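PDB 3PJ0: Lmo0305 protein from Listeria monocytogenes, which is of unknown function but belongs to the aminotransferase-like, fold-type-I family of proteins that carry pyridoxal phosphate on a lysine as a Schiff base. Local coordinates for residues A48-E51 / D52-K56; V67-S71 / G72-Q76; S241-P244 / Y245-A249; D250-F253 / E254-I257. All blocks are in the same frame, centred on the assembly; numbering follows the deposited sequence. Where two conformers were deposited one is given.

Contact 1. Residues A48-E51 / D52-K56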
loop_
_atom_site.group_PDB
_atom_site.type_symbol
_atom_site.label_atom_id
_atom_site.label_comp_id
_atom_site.label_asym_id
_atom_site.label_seq_id
_atom_site.Cartn_x
_atom_site.Cartn_y
_atom_site.Cartn_z
ATOM N N ALA A 48 -16.337 -9.508 0.633
ATOM C CA ALA A 48 -16.168 -10.468 1.727
ATOM C C ALA A 48 -14.723 -10.680 2.179
ATOM O O ALA A 48 -14.462 -10.721 3.373
ATOM C CB ALA A 48 -16.814 -11.834 1.361
ATOM N N VAL A 49 -13.775 -10.794 1.245
ATOM C CA VAL A 49 -12.412 -11.138 1.654
ATOM C C VAL A 49 -11.835 -10.109 2.646
ATOM O O VAL A 49 -11.243 -10.514 3.635
ATOM C CB VAL A 49 -11.429 -11.434 0.480
ATOM C CG1 VAL A 49 -11.268 -10.253 -0.444
ATOM C CG2 VAL A 49 -10.050 -11.832 1.035
ATOM N N ILE A 50 -12.061 -8.814 2.407
ATOM C CA ILE A 50 -11.566 -7.782 3.309
ATOM C C ILE A 50 -12.497 -7.574 4.507
ATOM O O ILE A 50 -12.043 -7.485 5.652
ATOM C CB ILE A 50 -11.269 -6.435 2.571
ATOM C CG1 ILE A 50 -10.561 -5.453 3.528
ATOM C CG2 ILE A 50 -12.546 -5.823 1.970
ATOM C CD1 ILE A 50 -10.141 -4.138 2.871
ATOM N N GLU A 51 -13.798 -7.520 4.265
ATOM C CA GLU A 51 -14.767 -7.284 5.346
ATOM C C GLU A 51 -14.762 -8.373 6.402
ATOM O O GLU A 51 -14.842 -8.068 7.602
ATOM C CB GLU A 51 -16.180 -7.124 4.788
ATOM C CG GLU A 51 -16.316 -5.925 3.899
ATOM C CD GLU A 51 -17.732 -5.708 3.412
ATOM O OE1 GLU A 51 -18.661 -6.039 4.198
ATOM O OE2 GLU A 51 -17.892 -5.179 2.278
ATOM N N ASP A 52 -14.670 -9.636 5.979
ATOM C CA ASP A 52 -14.612 -10.735 6.926
ATOM C C ASP A 52 -13.347 -10.662 7.792
ATOM O O ASP A 52 -13.412 -10.953 8.977
ATOM C CB ASP A 52 -14.689 -12.086 6.235
ATOM C CG ASP A 52 -16.037 -12.316 5.528
ATOM O OD1 ASP A 52 -16.925 -11.470 5.611
ATOM O OD2 ASP A 52 -16.159 -13.325 4.835
ATOM N N PHE A 53 -12.206 -10.286 7.200
ATOM C CA PHE A 53 -10.969 -10.218 7.977
ATOM C C PHE A 53 -11.033 -9.068 8.969
ATOM O O PHE A 53 -10.633 -9.209 10.130
ATOM C CB PHE A 53 -9.738 -10.080 7.086
ATOM C CG PHE A 53 -8.439 -10.175 7.837
ATOM C CD1 PHE A 53 -8.048 -11.372 8.408
ATOM C CD2 PHE A 53 -7.620 -9.063 7.978
ATOM C CE1 PHE A 53 -6.842 -11.445 9.139
ATOM C CE2 PHE A 53 -6.434 -9.132 8.672
ATOM C CZ PHE A 53 -6.035 -10.336 9.245
ATOM N N GLU A 54 -11.528 -7.924 8.527
ATOM C CA GLU A 54 -11.708 -6.783 9.443
ATOM C C GLU A 54 -12.617 -7.162 10.626
ATOM O O GLU A 54 -12.281 -6.934 11.787
ATOM C CB GLU A 54 -12.296 -5.589 8.687
ATOM C CG GLU A 54 -11.299 -4.990 7.648
ATOM C CD GLU A 54 -11.887 -3.945 6.753
ATOM O OE1 GLU A 54 -13.139 -3.942 6.574
ATOM O OE2 GLU A 54 -11.103 -3.143 6.169
ATOM N N THR A 55 -13.749 -7.783 10.322
ATOM C CA THR A 55 -14.722 -8.190 11.393
ATOM C C THR A 55 -14.088 -9.165 12.392
ATOM O O THR A 55 -14.247 -9.028 13.598
ATOM C CB THR A 55 -16.004 -8.753 10.773
ATOM O OG1 THR A 55 -16.538 -7.756 9.898
ATOM C CG2 THR A 55 -17.068 -9.069 11.856
ATOM N N LYS A 56 -13.317 -10.112 11.877
ATOM C CA LYS A 56 -12.625 -11.100 12.705
ATOM C C LYS A 56 -11.584 -10.500 13.664
ATOM O O LYS A 56 -11.529 -10.859 14.850
ATOM C CB LYS A 56 -11.925 -12.091 11.797
ATOM C CG LYS A 56 -11.063 -13.113 12.498
ATOM C CD LYS A 56 -10.444 -14.053 11.490
ATOM C CE LYS A 56 -9.443 -14.955 12.114
ATOM N NZ LYS A 56 -9.055 -16.076 11.186
#

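Contact 2. Residues V67-S71 / G72-Q76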
loop_
_atom_site.group_PDB
_atom_site.type_symbol
_atom_site.label_atom_id
_atom_site.label_comp_id
_atom_site.label_asym_id
_atom_site.label_seq_id
_atom_site.Cartn_x
_atom_site.Cartn_y
_atom_site.Cartn_z
ATOM N N VAL A 67 -10.240 -1.544 10.143
ATOM C CA VAL A 67 -9.941 -1.288 8.754
ATOM C C VAL A 67 -8.570 -1.871 8.449
ATOM O O VAL A 67 -7.585 -1.658 9.185
ATOM C CB VAL A 67 -10.015 0.227 8.380
ATOM C CG1 VAL A 67 -9.316 1.058 9.388
ATOM C CG2 VAL A 67 -9.476 0.479 6.940
ATOM N N PHE A 68 -8.513 -2.616 7.356
ATOM C CA PHE A 68 -7.258 -3.180 6.916
ATOM C C PHE A 68 -6.452 -2.143 6.122
ATOM O O PHE A 68 -6.925 -1.599 5.104
ATOM C CB PHE A 68 -7.472 -4.466 6.097
ATOM C CG PHE A 68 -6.184 -5.175 5.775
ATOM C CD1 PHE A 68 -5.669 -6.101 6.652
ATOM C CD2 PHE A 68 -5.473 -4.880 4.610
ATOM C CE1 PHE A 68 -4.472 -6.763 6.379
ATOM C CE2 PHE A 68 -4.272 -5.512 4.330
ATOM C CZ PHE A 68 -3.757 -6.456 5.224
ATOM N N PHE A 69 -5.219 -1.906 6.574
ATOM C CA PHE A 69 -4.294 -0.953 5.963
ATOM C C PHE A 69 -3.046 -1.594 5.348
ATOM O O PHE A 69 -2.546 -2.561 5.877
ATOM C CB PHE A 69 -3.787 0.014 7.042
ATOM C CG PHE A 69 -4.657 1.247 7.253
ATOM C CD1 PHE A 69 -4.509 2.363 6.432
ATOM C CD2 PHE A 69 -5.589 1.302 8.290
ATOM C CE1 PHE A 69 -5.294 3.501 6.631
ATOM C CE2 PHE A 69 -6.360 2.494 8.517
ATOM C CZ PHE A 69 -6.218 3.560 7.675
ATOM N N PRO A 70 -2.535 -1.036 4.238
ATOM C CA PRO A 70 -1.298 -1.608 3.705
ATOM C C PRO A 70 -0.129 -1.515 4.694
ATOM O O PRO A 70 0.777 -2.346 4.651
ATOM C CB PRO A 70 -1.021 -0.762 2.460
ATOM C CG PRO A 70 -1.874 0.479 2.605
ATOM C CD PRO A 70 -3.047 0.070 3.395
ATOM N N SER A 71 -0.135 -0.504 5.558
ATOM C CA SER A 71 0.937 -0.320 6.521
ATOM C C SER A 71 0.502 0.352 7.810
ATOM O O SER A 71 -0.491 1.111 7.856
ATOM C CB SER A 71 2.035 0.555 5.891
ATOM O OG SER A 71 1.600 1.886 5.787
ATOM N N GLY A 72 1.270 0.058 8.859
ATOM C CA GLY A 72 1.132 0.713 10.136
ATOM C C GLY A 72 1.581 2.164 10.063
ATOM O O GLY A 72 1.054 2.985 10.795
ATOM N N THR A 73 2.581 2.468 9.225
ATOM C CA THR A 73 3.037 3.843 9.046
ATOM C C THR A 73 1.850 4.735 8.643
ATOM O O THR A 73 1.605 5.767 9.249
ATOM C CB THR A 73 4.187 3.923 8.045
ATOM O OG1 THR A 73 5.314 3.205 8.577
ATOM C CG2 THR A 73 4.605 5.408 7.773
HETATM N N MSE A 74 1.106 4.335 7.628
HETATM C CA MSE A 74 -0.107 5.053 7.231
HETATM C C MSE A 74 -1.157 5.075 8.358
HETATM O O MSE A 74 -1.723 6.122 8.721
HETATM C CB MSE A 74 -0.748 4.315 6.031
HETATM C CG MSE A 74 -1.882 5.047 5.434
HETATM SE SE MSE A 74 -2.510 4.168 3.850
HETATM C CE MSE A 74 -0.912 4.362 2.726
ATOM N N ALA A 75 -1.424 3.903 8.918
ATOM C CA ALA A 75 -2.539 3.750 9.871
ATOM C C ALA A 75 -2.419 4.584 11.139
ATOM O O ALA A 75 -3.415 5.177 11.580
ATOM C CB ALA A 75 -2.738 2.292 10.212
ATOM N N GLN A 76 -1.206 4.673 11.693
ATOM C CA GLN A 76 -0.986 5.373 12.980
ATOM C C GLN A 76 -0.950 6.897 12.849
ATOM O O GLN A 76 -1.492 7.578 13.707
ATOM C CB GLN A 76 0.223 4.827 13.701
ATOM C CG GLN A 76 0.036 3.395 14.117
ATOM C CD GLN A 76 0.939 3.023 15.266
ATOM O OE1 GLN A 76 0.467 2.750 16.378
ATOM N NE2 GLN A 76 2.251 3.067 15.031
#

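Contact 3. Residues S241-P244 / Y245-A249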
loop_
_atom_site.group_PDB
_atom_site.type_symbol
_atom_site.label_atom_id
_atom_site.label_comp_id
_atom_site.label_asym_id
_atom_site.label_seq_id
_atom_site.Cartn_x
_atom_site.Cartn_y
_atom_site.Cartn_z
ATOM N N SER A 241 -7.300 -3.738 -4.785
ATOM C CA SER A 241 -7.225 -5.119 -4.299
ATOM C C SER A 241 -6.116 -5.295 -3.275
ATOM O O SER A 241 -4.916 -5.242 -3.642
ATOM C CB SER A 241 -6.920 -6.056 -5.470
ATOM O OG SER A 241 -7.960 -6.081 -6.434
ATOM N N LEU A 242 -6.512 -5.492 -2.032
ATOM C CA LEU A 242 -5.557 -5.773 -0.937
ATOM C C LEU A 242 -5.501 -7.270 -0.589
ATOM O O LEU A 242 -4.716 -7.677 0.286
ATOM C CB LEU A 242 -5.927 -4.950 0.312
ATOM C CG LEU A 242 -5.603 -3.460 0.179
ATOM C CD1 LEU A 242 -6.310 -2.625 1.269
ATOM C CD2 LEU A 242 -4.073 -3.185 0.195
ATOM N N TYR A 243 -6.269 -8.111 -1.284
ATOM C CA TYR A 243 -6.290 -9.536 -0.918
ATOM C C TYR A 243 -4.914 -10.261 -0.830
ATOM O O TYR A 243 -4.796 -11.162 0.002
ATOM C CB TYR A 243 -7.258 -10.362 -1.788
ATOM C CG TYR A 243 -6.798 -10.590 -3.194
ATOM C CD1 TYR A 243 -5.923 -11.633 -3.500
ATOM C CD2 TYR A 243 -7.238 -9.777 -4.239
ATOM C CE1 TYR A 243 -5.494 -11.834 -4.816
ATOM C CE2 TYR A 243 -6.824 -9.992 -5.539
ATOM C CZ TYR A 243 -5.958 -11.009 -5.823
ATOM O OH TYR A 243 -5.536 -11.229 -7.109
ATOM N N PRO A 244 -3.901 -9.883 -1.653
ATOM C CA PRO A 244 -2.653 -10.628 -1.458
ATOM C C PRO A 244 -2.100 -10.549 -0.035
ATOM O O PRO A 244 -1.556 -11.549 0.484
ATOM C CB PRO A 244 -1.693 -10.009 -2.498
ATOM C CG PRO A 244 -2.600 -9.471 -3.580
ATOM C CD PRO A 244 -3.830 -8.996 -2.822
ATOM N N TYR A 245 -2.247 -9.386 0.586
ATOM C CA TYR A 245 -1.805 -9.166 1.957
ATOM C C TYR A 245 -2.860 -9.651 2.949
ATOM O O TYR A 245 -2.522 -10.159 3.983
ATOM C CB TYR A 245 -1.473 -7.686 2.228
ATOM C CG TYR A 245 -0.379 -7.104 1.377
ATOM C CD1 TYR A 245 0.793 -7.805 1.126
ATOM C CD2 TYR A 245 -0.496 -5.830 0.852
ATOM C CE1 TYR A 245 1.806 -7.258 0.333
ATOM C CE2 TYR A 245 0.518 -5.269 0.070
ATOM C CZ TYR A 245 1.661 -5.989 -0.180
ATOM O OH TYR A 245 2.649 -5.431 -0.956
ATOM N N ILE A 246 -4.150 -9.520 2.629
ATOM C CA ILE A 246 -5.199 -10.000 3.576
ATOM C C ILE A 246 -5.158 -11.523 3.723
ATOM O O ILE A 246 -5.099 -12.065 4.839
ATOM C CB ILE A 246 -6.632 -9.579 3.140
ATOM C CG1 ILE A 246 -6.781 -8.056 3.183
ATOM C CG2 ILE A 246 -7.723 -10.205 4.056
ATOM C CD1 ILE A 246 -7.941 -7.581 2.313
ATOM N N LEU A 247 -5.153 -12.221 2.592
ATOM C CA LEU A 247 -5.079 -13.700 2.643
ATOM C C LEU A 247 -3.840 -14.227 3.386
ATOM O O LEU A 247 -3.951 -15.191 4.177
ATOM C CB LEU A 247 -5.208 -14.317 1.263
ATOM C CG LEU A 247 -6.566 -14.064 0.572
ATOM C CD1 LEU A 247 -6.488 -14.479 -0.895
ATOM C CD2 LEU A 247 -7.810 -14.702 1.309
ATOM N N SER A 248 -2.663 -13.663 3.077
ATOM C CA SER A 248 -1.434 -14.055 3.749
ATOM C C SER A 248 -1.460 -13.670 5.231
ATOM O O SER A 248 -0.978 -14.451 6.065
ATOM C CB SER A 248 -0.183 -13.497 3.055
ATOM O OG SER A 248 -0.295 -12.110 2.853
ATOM N N ALA A 249 -2.022 -12.502 5.561
ATOM C CA ALA A 249 -2.133 -12.081 6.985
ATOM C C ALA A 249 -2.984 -13.066 7.754
ATOM O O ALA A 249 -2.586 -13.552 8.792
ATOM C CB ALA A 249 -2.736 -10.655 7.122
#

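Contact 4. Residues D250-F253 / E254-I257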
loop_
_atom_site.group_PDB
_atom_site.type_symbol
_atom_site.label_atom_id
_atom_site.label_comp_id
_atom_site.label_asym_id
_atom_site.label_seq_id
_atom_site.Cartn_x
_atom_site.Cartn_y
_atom_site.Cartn_z
ATOM N N ASP A 250 -4.114 -13.429 7.191
ATOM C CA ASP A 250 -5.028 -14.395 7.861
ATOM C C ASP A 250 -4.391 -15.795 7.972
ATOM O O ASP A 250 -4.451 -16.436 9.025
ATOM C CB ASP A 250 -6.354 -14.430 7.126
ATOM C CG ASP A 250 -7.500 -14.913 8.001
ATOM O OD1 ASP A 250 -7.382 -14.904 9.249
ATOM O OD2 ASP A 250 -8.529 -15.311 7.421
ATOM N N TYR A 251 -3.722 -16.237 6.916
ATOM C CA TYR A 251 -3.069 -17.557 6.927
ATOM C C TYR A 251 -2.034 -17.664 8.040
ATOM O O TYR A 251 -2.078 -18.607 8.840
ATOM C CB TYR A 251 -2.402 -17.872 5.549
ATOM C CG TYR A 251 -1.661 -19.168 5.542
ATOM C CD1 TYR A 251 -2.350 -20.391 5.391
ATOM C CD2 TYR A 251 -0.271 -19.212 5.674
ATOM C CE1 TYR A 251 -1.681 -21.592 5.382
ATOM C CE2 TYR A 251 0.388 -20.408 5.678
ATOM C CZ TYR A 251 -0.330 -21.607 5.536
ATOM O OH TYR A 251 0.319 -22.821 5.554
ATOM N N TYR A 252 -1.082 -16.726 8.058
ATOM C CA TYR A 252 0.012 -16.751 9.043
ATOM C C TYR A 252 -0.491 -16.436 10.440
ATOM O O TYR A 252 0.048 -16.978 11.439
ATOM C CB TYR A 252 1.193 -15.868 8.589
ATOM C CG TYR A 252 1.857 -16.527 7.415
ATOM C CD1 TYR A 252 2.562 -17.706 7.603
ATOM C CD2 TYR A 252 1.710 -16.058 6.117
ATOM C CE1 TYR A 252 3.148 -18.347 6.572
ATOM C CE2 TYR A 252 2.306 -16.719 5.038
ATOM C CZ TYR A 252 2.998 -17.886 5.280
ATOM O OH TYR A 252 3.602 -18.629 4.293
ATOM N N PHE A 253 -1.559 -15.623 10.542
ATOM C CA PHE A 253 -2.163 -15.412 11.876
ATOM C C PHE A 253 -2.650 -16.761 12.447
ATOM O O PHE A 253 -2.350 -17.128 13.592
ATOM C CB PHE A 253 -3.326 -14.410 11.804
ATOM C CG PHE A 253 -3.943 -14.121 13.113
ATOM C CD1 PHE A 253 -3.415 -13.164 13.937
ATOM C CD2 PHE A 253 -5.049 -14.827 13.541
ATOM C CE1 PHE A 253 -3.983 -12.925 15.225
ATOM C CE2 PHE A 253 -5.637 -14.575 14.814
ATOM C CZ PHE A 253 -5.086 -13.609 15.634
ATOM N N GLU A 254 -3.375 -17.540 11.641
ATOM C CA GLU A 254 -3.908 -18.803 12.153
ATOM C C GLU A 254 -2.796 -19.820 12.388
ATOM O O GLU A 254 -2.852 -20.606 13.341
ATOM C CB GLU A 254 -5.011 -19.358 11.239
ATOM C CG GLU A 254 -6.290 -18.567 11.269
ATOM C CD GLU A 254 -6.982 -18.618 12.632
ATOM O OE1 GLU A 254 -6.949 -19.682 13.274
ATOM O OE2 GLU A 254 -7.559 -17.601 13.045
ATOM N N LYS A 255 -1.762 -19.769 11.548
ATOM C CA LYS A 255 -0.635 -20.670 11.679
ATOM C C LYS A 255 0.185 -20.397 12.908
ATOM O O LYS A 255 0.625 -21.332 13.531
ATOM C CB LYS A 255 0.291 -20.547 10.473
ATOM C CG LYS A 255 1.566 -21.409 10.528
ATOM C CD LYS A 255 2.397 -21.101 9.264
ATOM C CE LYS A 255 3.748 -21.734 9.280
ATOM N NZ LYS A 255 3.714 -23.237 9.095
ATOM N N ARG A 256 0.372 -19.126 13.285
ATOM C CA ARG A 256 1.312 -18.806 14.361
ATOM C C ARG A 256 0.778 -18.178 15.646
ATOM O O ARG A 256 1.508 -18.146 16.629
ATOM C CB ARG A 256 2.441 -17.945 13.813
ATOM C CG ARG A 256 3.212 -18.599 12.661
ATOM C CD ARG A 256 4.509 -17.875 12.348
ATOM N NE ARG A 256 5.299 -18.558 11.322
ATOM C CZ ARG A 256 5.572 -18.104 10.099
ATOM N NH1 ARG A 256 5.164 -16.907 9.679
ATOM N NH2 ARG A 256 6.336 -18.851 9.301
ATOM N N ILE A 257 -0.464 -17.693 15.655
ATOM C CA ILE A 257 -1.002 -17.063 16.866
ATOM C C ILE A 257 -0.917 -18.017 18.085
ATOM O O ILE A 257 -0.588 -17.587 19.211
ATOM C CB ILE A 257 -2.434 -16.508 16.654
ATOM C CG1 ILE A 257 -2.856 -15.587 17.831
ATOM C CG2 ILE A 257 -3.472 -17.659 16.509
ATOM C CD1 ILE A 257 -1.888 -14.428 18.131
#

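Contact 1. Residues A48-E51 / D52-K56
Glu51 O is gripped twice by Thr55. The peptide N of Thr55 reaches it at 2.9 Å as the ordinary helical bond, and Thr55 OG1 donates to the same Glu51 O at 2.9 Å. The two donors come from opposite faces of the carbonyl plane, so neither displaces the other. The hydroxyl gets there because OG1 lies beside the backbone N and opposite the carbonyl carbon (chi1 -57°), which turns it back toward the N-terminal end, to the carbonyl one turn earlier. One residue earlier, Glu54 N meets Ile50 O at 3.0 Å, almost in line with the carbonyl, and the Glu54 side chain runs back over the same turn: its CG sits 3.3 Å from Ile50 O. The carboxylate ends beside the aliphatic branch of Ile50, with OE2 3.6 Å from CG1, although Ile50 is modelled in two conformers and this touch is less certain. Asp52 also bends back, toward Ala48. Its OD2 packs 3.8 Å from Ala48 CB, while the bond that joins the pair is Asp52 N to Ala48 O at 2.8 Å. In the next shell, Glu54 OE2 accepts from Phe68 N of strand 65-69, which fixes the carboxylate of this buried residue, and Glu51 OE2 takes the N-H of Gly47 just ahead of the helix. Ile50 and Phe53 turn to Ile246 on helix 243-256. The arrangement is that of the amphipathic opening turns of helix 48-61, polar on its exposed side and packed by the other against helix 243-256 and strand 65-69.

Contact 2. Residues V67-S71 / G72-Q76
Phe69 takes Ala75 and Met74 in two different ways. Ala75 CB sits over one face of the ring in a CH-pi contact, 3.9 Å from the centroid of the Phe69 ring and displaced toward the rim on the side of CD2. Met74, present as selenomethionine, comes to the edge instead: SE lies in the ring plane, 3.7 Å from Phe69 CD1, a Met-aromatic contact in which the two side chains cross at about a right angle. Met74 CG leaves the backbone opposite the N (chi1 -173°), which sends the chain back toward the strand, and a bend at chi3 swings the methyl toward Pro70. The apolar packing continues there, with Pro70 CG 3.9 Å from Met74 SE.

The polar contacts belong to Ser71, at the N-cap of helix 72-87. Its OG accepts from Met74 N at 3.1 Å in a nearly straight bond (168°), and its carbonyl O takes Ala75 N at 3.1 Å. Ser71 OG is also bonded to Gly236 O of the second subunit, so the cap is tied into the dimer. Pro70 and Ser71 are each modelled in two conformers, so the details of their contacts are less certain.

Past the cap, Gly72 N and Thr73 OG1 bind phosphate oxygens of the pyridoxal-phosphate lysine at position 208. A strand turning into a capped helix whose N-terminus receives the cofactor phosphate is typical of the phosphate-binding site of fold-type-I proteins.

Contact 3. Residues S241-P244 / Y245-A249
A chi1 of 72° places Tyr243 CG between the backbone N and the carbonyl carbon, and from there the ring's CD1 reaches Leu247 CD1 at 3.9 Å. The adjoining Pro244 CD lies over one face of the same ring, toward the rim. Ser248 has a similar first torsion (52°), which folds OG back onto Pro244 O: it donates at 2.7 Å, in the carbonyl plane and on a lone pair. Ser248 N is 3.5 Å from Pro244 O, and the hydroxyl supplies the bond to that oxygen. Leu242 meets Ile246 through CB and CD1, 3.9 Å apart.

This is the N-terminal turn of helix 243-256, where a proline fits because its missing N-H has no carbonyl to serve. Leu242 O opens the bonding: it accepts Ile246 N at 3.0 Å and, weakly, Tyr245 N at the same length. Ahead of it, Asp42 OD2 accepts from Leu242 N.

Leu242 and Ile246 pack on Phe68 of strand 65-69. Tyr245 reaches out of the subunit, in contacts made less certain by its two modelled conformers: its OH is bonded to Ser241 O of the second subunit, Ser241 O here is bonded to Tyr245 OH there, and the two Tyr245 rings meet steeply inclined.

Contact 4. Residues D250-F253 / E254-I257
The Phe253 ring carries Ile257 on one face and Glu254 at its edge. Ile257 CB lies over the centre, 4.1 Å from the centroid of the Phe253 ring in a CH-pi contact, and its CG1 comes 3.7 Å from Phe253 CZ. Phe253 CG (chi1 -178°) and Ile257 CG1 (chi1 -168°) both lie anti to their backbone N, which lets the side chains run the same way. Glu254 OE2 approaches in the ring plane, 3.8 Å from CD2 of Phe253.

One face of the Tyr252 ring is taken by its neighbour Tyr251, whose CD2 stands 3.4 Å above the plane of Tyr252, over its centre. Tyr252 ring and Arg256 guanidinium lie only 16° from parallel, and Arg256 NH1 sits 3.4 Å from Tyr252 CD1, that carbon being over a face of the guanidinium. The arginine, extended from CG to NE, points the same way as the tyrosine. Lys255 CD is 3.8 Å from Tyr252 CD1 and also lies over the rim of a guanidinium face.

The polar ends are held from outside. Arg256 NE forms a salt bridge to Asp338 and NH1 bonds Ile210 O, fixing the guanidinium plane alongside Tyr252, whose own OH bonds Val27 O. The carboxylates of Asp250 and Glu254 come within 4.7 Å of each other (OD1 to OE2), and Lys56 NZ bridges both, so their mutual repulsion is probably offset by the shared lysine.

Overall arrangement
Contact 2 and contact 3 are buried and both reach the second subunit; contact 1 and contact 4 are partly buried, and the second subunit touches neither. Contacts 3 and 4 are successive parts of helix 243-256, its start at the dimer interface and its far end among charged groups. Contact 1 meets this helix in both parts, by apolar packing near its start and by a lysine shared between two acids farther on. Phe68 is the meeting point of contacts 1, 2 and 3. Their chemistry follows their place: capping and cofactor phosphate binding in 2, apolar and hydroxyl contacts in 3, a polar outer side in 1, and aromatic packing, a CH-pi contact and salt bridges in 4.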